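Local coordinates for protein beta-n-acetylhexosaminidase (Streptococcus pneumoniae, PDB 4AZI) that removes terminal beta-linked N-acetylglucosamine residues from glycans, as an exo-acting beta-N-acetylhexosaminidase of glycoside hydrolase family 20, at residues Pro262-Leu265 against Ala266-Tyr270; Thr312-Pro315 against Glu316-Pro320; Ala75-Glu78 against Gly79-Tyr83; Ala359-Asn362 against Ala363-Glu366; Trp194-Leu197 against Lys198-Leu202. The protein carries 2 engineered substitutions. One frame throughout, in Å; residues are numbered along the deposited sequence.

In the fold
Starting from the N terminus, interaction 3 lies in the last turns of helix 69-83, interaction 5 ends helix 193-199, interaction 1 ends helix 262-267, interaction 2 folds the loop before strand 321-329, and interaction 4 starts helix 362-368. Each closes on itself within nine residues or fewer, and they run in series, so none nests in or crosses another. The first four in chain order belong to the helices and loops around the eight-stranded family 20 barrel. Interactions 1 and 2 touch, because Leu319 packs on Pro262 and Ala266 and so ties the loop to the helix. Interaction 4, where helices 24-37 and 402-414 meet helix 362-368, stands apart, its centre about 52 Å from that of interaction 5.

Interaction 1. Residues Pro262-Leu265 against Ala266-Tyr270; sequences PQYL and ASKGY
Leu265 and Tyr270 meet where the short helix 262-267 comes to its end. Among the backbone hydrogen bonds, Ala266 N to Pro262 O (2.9 Å) and Ser267 N to Gln263 O are regular helical bonds, whereas Lys268 N makes weak ones to Tyr264 O and Leu265 O. The turn then closes as a Schellman motif. Tyr270 N reaches back to Leu265 O over 3.2 Å at 160°, Gly269 N bonds Ala266 O at 2.9 Å, and the positive phi of Gly269 (94°) turns the chain out of the helix. Strand 271-282 follows directly, completing a beta-alpha-beta unit of the TIM barrel with strand 246-249.

The apolar part is Leu265 CB, 4.0 Å from Tyr270 CD2, with Leu265 CD2 close to the same ring carbon and to CE2. Tyr249 and Phe272 pack on this leucine from the two strands, while Tyr270 OH bonds Asp242 O.

On the outer side Tyr264 and Lys268 run side by side. With CG of Tyr264 opposite its own nitrogen (chi1 -170°), the phenol lies along the lysine chain, and Lys268 CE comes within 3.4 Å of Tyr264 OH. Lys268 NZ forms a salt bridge with Asp237.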
# COMPACT_ATOMS: atom_id res chain seq x y z
N PRO A 262 10.71 16.47 0.90
CA PRO A 262 11.51 15.25 1.06
C PRO A 262 12.89 15.57 1.62
O PRO A 262 13.41 14.80 2.43
CB PRO A 262 11.62 14.69 -0.37
CG PRO A 262 10.60 15.41 -1.17
CD PRO A 262 10.38 16.73 -0.51
N GLN A 263 13.46 16.71 1.20
CA GLN A 263 14.74 17.18 1.77
C GLN A 263 14.64 17.31 3.30
O GLN A 263 15.50 16.80 4.03
CB GLN A 263 15.15 18.55 1.19
CG GLN A 263 15.55 18.55 -0.28
CD GLN A 263 14.45 19.06 -1.20
OE1 GLN A 263 13.27 18.81 -0.96
NE2 GLN A 263 14.83 19.79 -2.24
N TYR A 264 13.59 17.99 3.77
CA TYR A 264 13.40 18.18 5.20
C TYR A 264 13.23 16.87 5.98
O TYR A 264 13.84 16.69 7.04
CB TYR A 264 12.21 19.11 5.51
CG TYR A 264 12.16 19.49 6.97
CD1 TYR A 264 12.91 20.56 7.46
CD2 TYR A 264 11.39 18.76 7.88
CE1 TYR A 264 12.88 20.91 8.80
CE2 TYR A 264 11.35 19.10 9.22
CZ TYR A 264 12.11 20.17 9.67
OH TYR A 264 12.09 20.52 10.99
N LEU A 265 12.40 15.96 5.47
CA LEU A 265 12.21 14.65 6.11
C LEU A 265 13.46 13.79 6.10
O LEU A 265 13.76 13.15 7.11
CB LEU A 265 11.01 13.90 5.51
CG LEU A 265 9.63 14.55 5.68
CD1 LEU A 265 8.59 13.71 4.94
CD2 LEU A 265 9.28 14.68 7.15
N ALA A 266 14.21 13.78 5.00
CA ALA A 266 15.51 13.10 4.94
C ALA A 266 16.44 13.59 6.04
O ALA A 266 17.13 12.79 6.70
CB ALA A 266 16.16 13.26 3.57
N SER A 267 16.43 14.92 6.24
CA SER A 267 17.24 15.58 7.26
C SER A 267 16.90 15.08 8.68
O SER A 267 17.78 15.02 9.54
CB SER A 267 17.11 17.11 7.15
OG SER A 267 15.92 17.61 7.74
N LYS A 268 15.65 14.68 8.88
CA LYS A 268 15.19 14.10 10.16
C LYS A 268 15.47 12.60 10.30
O LYS A 268 15.04 11.99 11.27
CB LYS A 268 13.68 14.34 10.34
CG LYS A 268 13.29 15.78 10.61
CD LYS A 268 13.67 16.21 12.02
CE LYS A 268 13.24 17.64 12.27
NZ LYS A 268 13.88 18.17 13.50
N GLY A 269 16.16 12.03 9.31
CA GLY A 269 16.54 10.61 9.31
C GLY A 269 15.59 9.66 8.58
O GLY A 269 15.80 8.45 8.61
N TYR A 270 14.56 10.17 7.93
CA TYR A 270 13.55 9.29 7.34
C TYR A 270 14.01 8.57 6.07
O TYR A 270 14.85 9.09 5.33
CB TYR A 270 12.26 10.05 7.06
CG TYR A 270 11.45 10.35 8.30
CD1 TYR A 270 10.85 9.32 9.01
CD2 TYR A 270 11.29 11.65 8.76
CE1 TYR A 270 10.10 9.57 10.13
CE2 TYR A 270 10.54 11.91 9.90
CZ TYR A 270 9.95 10.86 10.58
OH TYR A 270 9.20 11.06 11.71

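Interaction 2. Residues Thr312-Pro315 against Glu316-Pro320; sequences TKYP and EVDLP
Glu316 opens the second half of this loop with its CB 3.4 Å from Lys313 O, while its carboxylate leads away from the turn. It follows a cis peptide bond between Tyr314 and Pro315, and residues 313-316 make the tight type VIa turn that such a bond allows. The turn folds the proline onto the preceding phenol, so that Pro315 CB stands 3.9 Å above the centre of the Tyr314 ring.

Val317 comes next and ties the turn together. Its N donates to Lys313 O at 2.9 Å, almost straight at 173°. Its CG1 branch, opposite the backbone nitrogen at chi1 170°, rests 3.7 Å from Thr312 CG2, the two side chains meeting at about a right angle. The carbonyl of Val317 turns back across the loop, where a water lies 2.8 Å from Val317 O and donates to it. The same water donates to Thr312 OG1, which is also hydrogen-bonded to Leu309 O. A CA-H...O contact of 3.6 Å from Tyr314 CA reaches Val317 O as well.

Asp318 then runs alongside Tyr314. Its OD1 lies 3.7 Å from Tyr314 CE1, at the ring edge, with carboxylate and ring planes 73° apart. Leu319 turns to helix 262-267, packing on Pro262 and Ala266.

A carboxylate oxygen facing the ring edge meets its slightly positive hydrogens, which is probably mildly attractive. With one direct backbone bond, one water bridge and apolar contacts, the fold of the loop probably owes more to the cis proline and these links than to paired charges.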
# COMPACT_ATOMS: atom_id res chain seq x y z
N THR A 312 11.02 17.14 -6.41
CA THR A 312 12.48 17.19 -6.59
C THR A 312 12.89 16.82 -8.00
O THR A 312 12.18 16.08 -8.70
CB THR A 312 13.25 16.27 -5.61
OG1 THR A 312 12.96 14.89 -5.92
CG2 THR A 312 12.90 16.57 -4.16
N LYS A 313 14.05 17.33 -8.41
CA LYS A 313 14.61 17.06 -9.73
C LYS A 313 15.81 16.13 -9.58
O LYS A 313 16.86 16.51 -9.04
CB LYS A 313 15.01 18.38 -10.40
CG LYS A 313 15.61 18.25 -11.79
CD LYS A 313 15.92 19.63 -12.37
CE LYS A 313 16.65 19.54 -13.70
NZ LYS A 313 15.87 18.73 -14.67
N TYR A 314 15.63 14.89 -10.03
CA TYR A 314 16.66 13.86 -9.95
C TYR A 314 17.53 13.91 -11.21
O TYR A 314 17.00 14.05 -12.31
CB TYR A 314 16.01 12.48 -9.81
CG TYR A 314 16.97 11.33 -9.65
CD1 TYR A 314 17.46 10.97 -8.40
CD2 TYR A 314 17.38 10.58 -10.76
CE1 TYR A 314 18.35 9.91 -8.25
CE2 TYR A 314 18.27 9.51 -10.62
CZ TYR A 314 18.74 9.18 -9.36
OH TYR A 314 19.62 8.13 -9.22
N PRO A 315 18.87 13.76 -11.07
CA PRO A 315 19.64 13.45 -9.87
C PRO A 315 20.19 14.64 -9.09
O PRO A 315 20.91 14.41 -8.12
CB PRO A 315 20.81 12.63 -10.44
CG PRO A 315 21.03 13.20 -11.80
CD PRO A 315 19.74 13.84 -12.26
N GLU A 316 19.88 15.87 -9.49
CA GLU A 316 20.31 17.07 -8.74
C GLU A 316 20.00 16.95 -7.24
O GLU A 316 20.83 17.30 -6.39
CB GLU A 316 19.69 18.35 -9.31
CG GLU A 316 20.03 19.63 -8.55
CD GLU A 316 21.51 20.00 -8.59
OE1 GLU A 316 22.17 19.77 -9.63
OE2 GLU A 316 22.02 20.54 -7.59
N VAL A 317 18.80 16.47 -6.94
CA VAL A 317 18.42 16.04 -5.59
C VAL A 317 18.41 14.52 -5.66
O VAL A 317 17.73 13.92 -6.52
CB VAL A 317 17.04 16.58 -5.17
CG1 VAL A 317 16.57 15.93 -3.88
CG2 VAL A 317 17.07 18.10 -5.02
N ASP A 318 19.20 13.89 -4.79
CA ASP A 318 19.35 12.45 -4.77
C ASP A 318 19.25 11.99 -3.32
O ASP A 318 20.20 12.11 -2.54
CB ASP A 318 20.67 12.01 -5.43
CG ASP A 318 20.83 10.48 -5.51
OD1 ASP A 318 19.96 9.75 -4.97
OD2 ASP A 318 21.82 10.01 -6.10
N LEU A 319 18.06 11.49 -2.97
CA LEU A 319 17.73 11.08 -1.62
C LEU A 319 17.48 9.58 -1.56
O LEU A 319 16.84 9.02 -2.45
CB LEU A 319 16.50 11.86 -1.12
CG LEU A 319 16.62 13.38 -1.01
CD1 LEU A 319 15.26 14.04 -0.84
CD2 LEU A 319 17.53 13.77 0.15
N PRO A 320 17.98 8.91 -0.50
CA PRO A 320 17.79 7.47 -0.35
C PRO A 320 16.33 7.04 -0.33
O PRO A 320 15.52 7.54 0.45
CB PRO A 320 18.47 7.17 1.00
CG PRO A 320 19.54 8.20 1.09
CD PRO A 320 18.92 9.45 0.51
O HOH W 1 15.02 13.22 -6.57

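Interaction 3. Residues Ala75-Glu78 against Gly79-Tyr83; sequences AIIE and GTKAY
Ile76 and Thr80, one turn apart on helix 69-83, meet on its buried side. Thr80 N donates to Ile76 O at 2.8 Å, and the hydroxyl sits nearby: Thr80 OG1, placed beside its own backbone nitrogen (chi1 -67°), lies 3.2 Å from Ile76 O and is hydrogen-bonded to Leu51 O in a neighbouring loop. Ile76 CG2 lies 4.2 Å from Thr80 OG1. Close packing is also carried by the backbone at buried Gly79, whose N bonds Ala75 O over 2.8 Å. Gly79 adds no side chain to this face, one turn on from Ala75.

The other side is looser. Lys81 N makes a straight bond to Ile77 O (2.9 Å, 175°), yet the side chains barely touch, with Ile77 CG2 4.3 Å from Lys81 CD, and the extended lysine runs out into solvent. Ala82 N to Glu78 O is more bent, at 144°, and Ala82 itself is exposed. Glu78 sends its carboxylate back along the helix, where OE2 forms a salt bridge with Lys74.

Around the buried side, Ile76 rests on Leu51 and Met58, while helix 122-130 packs alongside through Ala127 on Ala75, Ala123 on Thr80 and Lys130 on Glu78. At the C-terminal end Tyr83 touches Asp122 and also Arg19, a residue of the inhibitor pocket, so this helix finishes beside the active site of the barrel.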
# COMPACT_ATOMS: atom_id res chain seq x y z
N ALA A 75 -21.48 -4.29 12.09
CA ALA A 75 -21.25 -2.85 12.08
C ALA A 75 -20.36 -2.41 10.92
O ALA A 75 -20.69 -1.45 10.21
CB ALA A 75 -20.66 -2.41 13.41
N ILE A 76 -19.23 -3.10 10.74
CA ILE A 76 -18.27 -2.81 9.67
C ILE A 76 -18.89 -3.01 8.28
O ILE A 76 -18.74 -2.17 7.40
CB ILE A 76 -16.99 -3.66 9.81
CG1 ILE A 76 -16.19 -3.18 11.03
CG2 ILE A 76 -16.15 -3.58 8.54
CD1 ILE A 76 -14.99 -4.05 11.36
N ILE A 77 -19.60 -4.13 8.09
CA ILE A 77 -20.31 -4.35 6.84
C ILE A 77 -21.25 -3.17 6.56
O ILE A 77 -21.23 -2.60 5.46
CB ILE A 77 -21.03 -5.72 6.80
CG1 ILE A 77 -19.99 -6.84 6.74
CG2 ILE A 77 -21.96 -5.81 5.60
CD1 ILE A 77 -20.50 -8.23 7.08
N GLU A 78 -22.02 -2.76 7.56
CA GLU A 78 -22.89 -1.58 7.45
C GLU A 78 -22.14 -0.28 7.13
O GLU A 78 -22.57 0.49 6.28
CB GLU A 78 -23.76 -1.42 8.69
CG GLU A 78 -25.02 -2.27 8.63
CD GLU A 78 -25.51 -2.71 10.00
OE1 GLU A 78 -25.01 -2.20 11.03
OE2 GLU A 78 -26.40 -3.59 10.04
N GLY A 79 -21.03 -0.03 7.82
CA GLY A 79 -20.18 1.13 7.51
C GLY A 79 -19.68 1.10 6.06
O GLY A 79 -19.69 2.11 5.35
N THR A 80 -19.26 -0.08 5.61
CA THR A 80 -18.68 -0.22 4.28
C THR A 80 -19.73 -0.04 3.18
O THR A 80 -19.49 0.68 2.21
CB THR A 80 -17.88 -1.54 4.16
OG1 THR A 80 -16.73 -1.45 5.02
CG2 THR A 80 -17.42 -1.79 2.73
N LYS A 81 -20.89 -0.66 3.36
CA LYS A 81 -22.03 -0.44 2.45
C LYS A 81 -22.52 1.02 2.44
O LYS A 81 -22.97 1.50 1.41
CB LYS A 81 -23.18 -1.40 2.78
CG LYS A 81 -22.84 -2.86 2.53
CD LYS A 81 -24.07 -3.74 2.53
CE LYS A 81 -23.77 -5.05 1.82
NZ LYS A 81 -24.90 -6.00 1.93
N ALA A 82 -22.40 1.71 3.58
CA ALA A 82 -22.78 3.13 3.69
C ALA A 82 -21.82 4.05 2.93
O ALA A 82 -22.22 5.13 2.48
CB ALA A 82 -22.86 3.56 5.15
N TYR A 83 -20.56 3.65 2.84
CA TYR A 83 -19.63 4.37 1.98
C TYR A 83 -19.92 4.04 0.52
O TYR A 83 -20.14 4.95 -0.30
CB TYR A 83 -18.15 4.11 2.34
CG TYR A 83 -17.26 4.52 1.20
CD1 TYR A 83 -17.06 5.87 0.90
CD2 TYR A 83 -16.67 3.56 0.37
CE1 TYR A 83 -16.28 6.26 -0.18
CE2 TYR A 83 -15.89 3.93 -0.71
CZ TYR A 83 -15.69 5.28 -0.98
OH TYR A 83 -14.92 5.64 -2.05

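Interaction 4. Residues Ala359-Asn362 against Ala363-Glu366; sequences ANYN and ALRE
Arg365 folds back over the start of its own helix and covers the peptide between Tyr361 and Asn362. Its CB stands 3.7 Å from Asn362 O, and CG passes 3.8 Å from Tyr361 O, the carbonyl that also takes the helical bond from Arg365 N. The chain bends about the CG-CD bond (chi3 -76°), which turns the guanidinium toward the N-terminal end of the helix. NE then lies near Asn362 OD1, and CZ sits 3.8 Å from Tyr361 O, which faces the middle of the flat group. NH1 comes against Tyr361 CB. NH2, at the tip, gives a weak hydrogen bond of 3.2 Å to Asn362 OD1, with amide and guanidinium planes nearly perpendicular at 88°. That oxygen also accepts from Lys107 NZ, so two cationic groups probably polarise the amide.

Tyr361 is the N-cap of helix 362-368, and an Asx turn, Asn360 to Asn362, leads into the helix. Asn360 OD1 accepts from Asn362 N at 3.0 Å and from Asn362 ND2 at 3.1 Å, the two donors arriving from opposite faces of its plane, which probably restrains the rotation of both amides. Asn360 O works through water: one bridges it to Ala363 N and another to Leu364 N, supplying partners for amides in the first turn. Glu366 N bonds Asn362 O in the regular helical way.

On the other side of the turn the Tyr361 ring meets Leu364 edge-on, with Leu364 CD2 in the ring plane and 3.6 Å from Tyr361 CD1. Leu405 and Leu412 of helix 402-414 pack on this pair, and Tyr361 OH is hydrogen-bonded to Asn394 O and Leu397 N.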
# COMPACT_ATOMS: atom_id res chain seq x y z
N ALA A 359 13.75 -10.20 -14.19
CA ALA A 359 13.30 -11.02 -15.32
C ALA A 359 12.10 -11.86 -14.87
O ALA A 359 11.78 -11.93 -13.68
CB ALA A 359 14.43 -11.91 -15.80
N ASN A 360 11.41 -12.47 -15.83
CA ASN A 360 10.25 -13.30 -15.54
C ASN A 360 10.67 -14.74 -15.24
O ASN A 360 11.13 -15.46 -16.13
CB ASN A 360 9.24 -13.25 -16.69
CG ASN A 360 8.00 -14.09 -16.44
OD1 ASN A 360 7.84 -14.73 -15.39
ND2 ASN A 360 7.10 -14.09 -17.42
N TYR A 361 10.49 -15.14 -13.99
CA TYR A 361 10.94 -16.44 -13.49
C TYR A 361 9.85 -17.50 -13.43
O TYR A 361 10.07 -18.58 -12.87
CB TYR A 361 11.61 -16.27 -12.12
CG TYR A 361 13.05 -15.82 -12.25
CD1 TYR A 361 14.07 -16.75 -12.43
CD2 TYR A 361 13.38 -14.46 -12.24
CE1 TYR A 361 15.38 -16.35 -12.58
CE2 TYR A 361 14.69 -14.05 -12.39
CZ TYR A 361 15.69 -15.00 -12.56
OH TYR A 361 16.99 -14.61 -12.72
N ASN A 362 8.69 -17.22 -14.02
CA ASN A 362 7.56 -18.15 -13.96
C ASN A 362 7.75 -19.43 -14.75
O ASN A 362 7.47 -20.52 -14.24
CB ASN A 362 6.25 -17.46 -14.33
CG ASN A 362 5.68 -16.64 -13.19
OD1 ASN A 362 5.32 -17.18 -12.13
ND2 ASN A 362 5.58 -15.33 -13.40
N ALA A 363 8.25 -19.31 -15.98
CA ALA A 363 8.58 -20.48 -16.80
C ALA A 363 9.58 -21.40 -16.09
O ALA A 363 9.44 -22.62 -16.12
CB ALA A 363 9.09 -20.07 -18.18
N LEU A 364 10.58 -20.79 -15.44
CA LEU A 364 11.55 -21.54 -14.63
C LEU A 364 10.88 -22.36 -13.53
O LEU A 364 11.18 -23.55 -13.39
CB LEU A 364 12.63 -20.62 -14.05
CG LEU A 364 13.72 -21.28 -13.19
CD1 LEU A 364 14.37 -22.45 -13.93
CD2 LEU A 364 14.79 -20.29 -12.76
N ARG A 365 9.98 -21.75 -12.77
CA ARG A 365 9.28 -22.45 -11.69
C ARG A 365 8.42 -23.61 -12.20
O ARG A 365 8.25 -24.62 -11.50
CB ARG A 365 8.44 -21.49 -10.84
CG ARG A 365 9.25 -20.68 -9.84
CD ARG A 365 8.36 -19.87 -8.91
NE ARG A 365 7.80 -18.68 -9.55
CZ ARG A 365 8.42 -17.50 -9.61
NH1 ARG A 365 9.62 -17.34 -9.08
NH2 ARG A 365 7.83 -16.48 -10.21
N GLU A 366 7.88 -23.45 -13.41
CA GLU A 366 7.09 -24.49 -14.08
C GLU A 366 7.94 -25.66 -14.55
O GLU A 366 7.52 -26.82 -14.44
CB GLU A 366 6.32 -23.90 -15.28
CG GLU A 366 5.14 -23.02 -14.90
CD GLU A 366 4.57 -22.25 -16.08
OE1 GLU A 366 5.00 -22.48 -17.23
OE2 GLU A 366 3.68 -21.40 -15.86
O HOH W 2 11.43 -18.30 -16.42
O HOH W 3 8.90 -17.05 -17.27

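Interaction 5. Residues Trp194-Leu197 against Lys198-Leu202; sequences WYYL and KWYQL
Leu197 fills the hollow of the turn that ends helix 193-199, a Schellman motif. Leu202 N returns to Leu197 O at 2.7 Å, Gln201 N bonds Lys198 O at 3.0 Å, and Gln201, with positive phi (49°), is the C-prime residue of the motif. The turn carries Leu202 back over the last helical residues, where the two leucines cross at about a right angle and the Leu197 CD2 methyl settles 3.7 Å from Leu202 CB. Tyr203 and Phe206 of helix 203-219 press on Leu197 from beyond the turn.

Two ridges of aromatic side chains run along the outside of the helix. In the first, Tyr195 and Trp199 lie side by side, both with CG opposite the backbone nitrogen (chi1 -177° and -176°), so the phenol end reaches the benzo part of the indole and Tyr195 OH stands 3.6 Å from Trp199 CZ3. In the second, Tyr196 and Tyr200 approach obliquely, with Tyr196 CD2 4.3 Å from Tyr200 CE2. The ridges join at Trp199, whose CD1 corner sits 3.7 Å above the centre of the Tyr200 ring.

Trp194 turns inward instead: it packs edge-to-face on Phe206, and its NE1 is hydrogen-bonded to the hydroxyl of Tyr257, a residue of the inhibitor pocket. Its side chain is about 8 Å from the bound inhibitor, so Trp194 stands in the second shell of the inhibitor pocket, behind Tyr257. Tyr196 OH bonds Asp141. The Tyr196 carbonyl, already bonded to Tyr200 N, meets the Tyr200 ring at its edge, with Tyr196 O 3.2 Å from Tyr200 CD2.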
# COMPACT_ATOMS: atom_id res chain seq x y z
N TRP A 194 -4.33 19.85 8.03
CA TRP A 194 -3.18 20.12 8.91
C TRP A 194 -3.19 21.52 9.46
O TRP A 194 -2.88 21.74 10.65
CB TRP A 194 -1.87 19.80 8.20
CG TRP A 194 -1.97 18.45 7.52
CD1 TRP A 194 -2.05 18.18 6.16
CD2 TRP A 194 -2.12 17.16 8.17
NE1 TRP A 194 -2.19 16.83 5.93
CE2 TRP A 194 -2.24 16.16 7.09
CE3 TRP A 194 -2.13 16.73 9.49
CZ2 TRP A 194 -2.37 14.81 7.36
CZ3 TRP A 194 -2.27 15.36 9.74
CH2 TRP A 194 -2.39 14.43 8.69
N TYR A 195 -3.53 22.48 8.61
CA TYR A 195 -3.76 23.85 9.04
C TYR A 195 -4.83 23.91 10.14
O TYR A 195 -4.65 24.60 11.13
CB TYR A 195 -4.10 24.74 7.84
CG TYR A 195 -4.29 26.21 8.17
CD1 TYR A 195 -3.23 26.97 8.67
CD2 TYR A 195 -5.52 26.83 7.98
CE1 TYR A 195 -3.40 28.32 8.98
CE2 TYR A 195 -5.70 28.17 8.28
CZ TYR A 195 -4.64 28.91 8.79
OH TYR A 195 -4.84 30.23 9.08
N TYR A 196 -5.91 23.15 10.01
CA TYR A 196 -6.98 23.13 11.03
C TYR A 196 -6.54 22.50 12.35
O TYR A 196 -6.87 23.02 13.42
CB TYR A 196 -8.24 22.44 10.51
CG TYR A 196 -9.14 23.31 9.66
CD1 TYR A 196 -8.70 23.83 8.44
CD2 TYR A 196 -10.45 23.58 10.05
CE1 TYR A 196 -9.53 24.61 7.65
CE2 TYR A 196 -11.30 24.35 9.26
CZ TYR A 196 -10.83 24.86 8.06
OH TYR A 196 -11.65 25.63 7.27
N LEU A 197 -5.80 21.40 12.28
CA LEU A 197 -5.20 20.80 13.47
C LEU A 197 -4.32 21.79 14.24
O LEU A 197 -4.47 21.91 15.46
CB LEU A 197 -4.38 19.55 13.12
CG LEU A 197 -5.12 18.24 12.81
CD1 LEU A 197 -4.09 17.18 12.47
CD2 LEU A 197 -5.98 17.79 13.99
N LYS A 198 -3.42 22.49 13.55
CA LYS A 198 -2.53 23.44 14.23
C LYS A 198 -3.30 24.60 14.86
O LYS A 198 -3.04 24.99 16.01
CB LYS A 198 -1.42 23.95 13.28
CG LYS A 198 -0.38 22.88 12.95
CD LYS A 198 0.89 23.45 12.34
CE LYS A 198 1.99 22.40 12.36
NZ LYS A 198 3.20 22.70 11.52
N TRP A 199 -4.27 25.11 14.10
CA TRP A 199 -5.17 26.18 14.54
C TRP A 199 -5.86 25.83 15.82
O TRP A 199 -5.97 26.66 16.72
CB TRP A 199 -6.21 26.44 13.46
CG TRP A 199 -7.14 27.59 13.76
CD1 TRP A 199 -8.29 27.58 14.55
CD2 TRP A 199 -7.03 28.97 13.27
NE1 TRP A 199 -8.87 28.82 14.59
CE2 TRP A 199 -8.17 29.70 13.84
CE3 TRP A 199 -6.14 29.65 12.45
CZ2 TRP A 199 -8.38 31.05 13.59
CZ3 TRP A 199 -6.36 31.01 12.21
CH2 TRP A 199 -7.46 31.69 12.76
N TYR A 200 -6.34 24.59 15.92
CA TYR A 200 -7.04 24.15 17.12
C TYR A 200 -6.12 23.53 18.18
O TYR A 200 -6.60 22.97 19.17
CB TYR A 200 -8.21 23.22 16.76
CG TYR A 200 -9.36 23.98 16.15
CD1 TYR A 200 -10.19 24.78 16.95
CD2 TYR A 200 -9.62 23.92 14.79
CE1 TYR A 200 -11.24 25.50 16.40
CE2 TYR A 200 -10.67 24.63 14.23
CZ TYR A 200 -11.48 25.41 15.04
OH TYR A 200 -12.52 26.12 14.47
N GLN A 201 -4.81 23.68 17.98
CA GLN A 201 -3.78 23.04 18.79
C GLN A 201 -4.02 21.53 18.99
O GLN A 201 -3.83 20.99 20.09
CB GLN A 201 -3.58 23.78 20.12
CG GLN A 201 -3.04 25.20 19.96
CD GLN A 201 -2.82 25.89 21.29
OE1 GLN A 201 -2.38 25.27 22.26
NE2 GLN A 201 -3.11 27.19 21.35
N LEU A 202 -4.41 20.86 17.91
CA LEU A 202 -4.63 19.40 17.91
C LEU A 202 -3.57 18.58 17.12
O LEU A 202 -3.68 17.35 17.05
CB LEU A 202 -6.04 19.08 17.41
CG LEU A 202 -7.25 19.52 18.24
CD1 LEU A 202 -8.53 19.43 17.42
CD2 LEU A 202 -7.38 18.66 19.49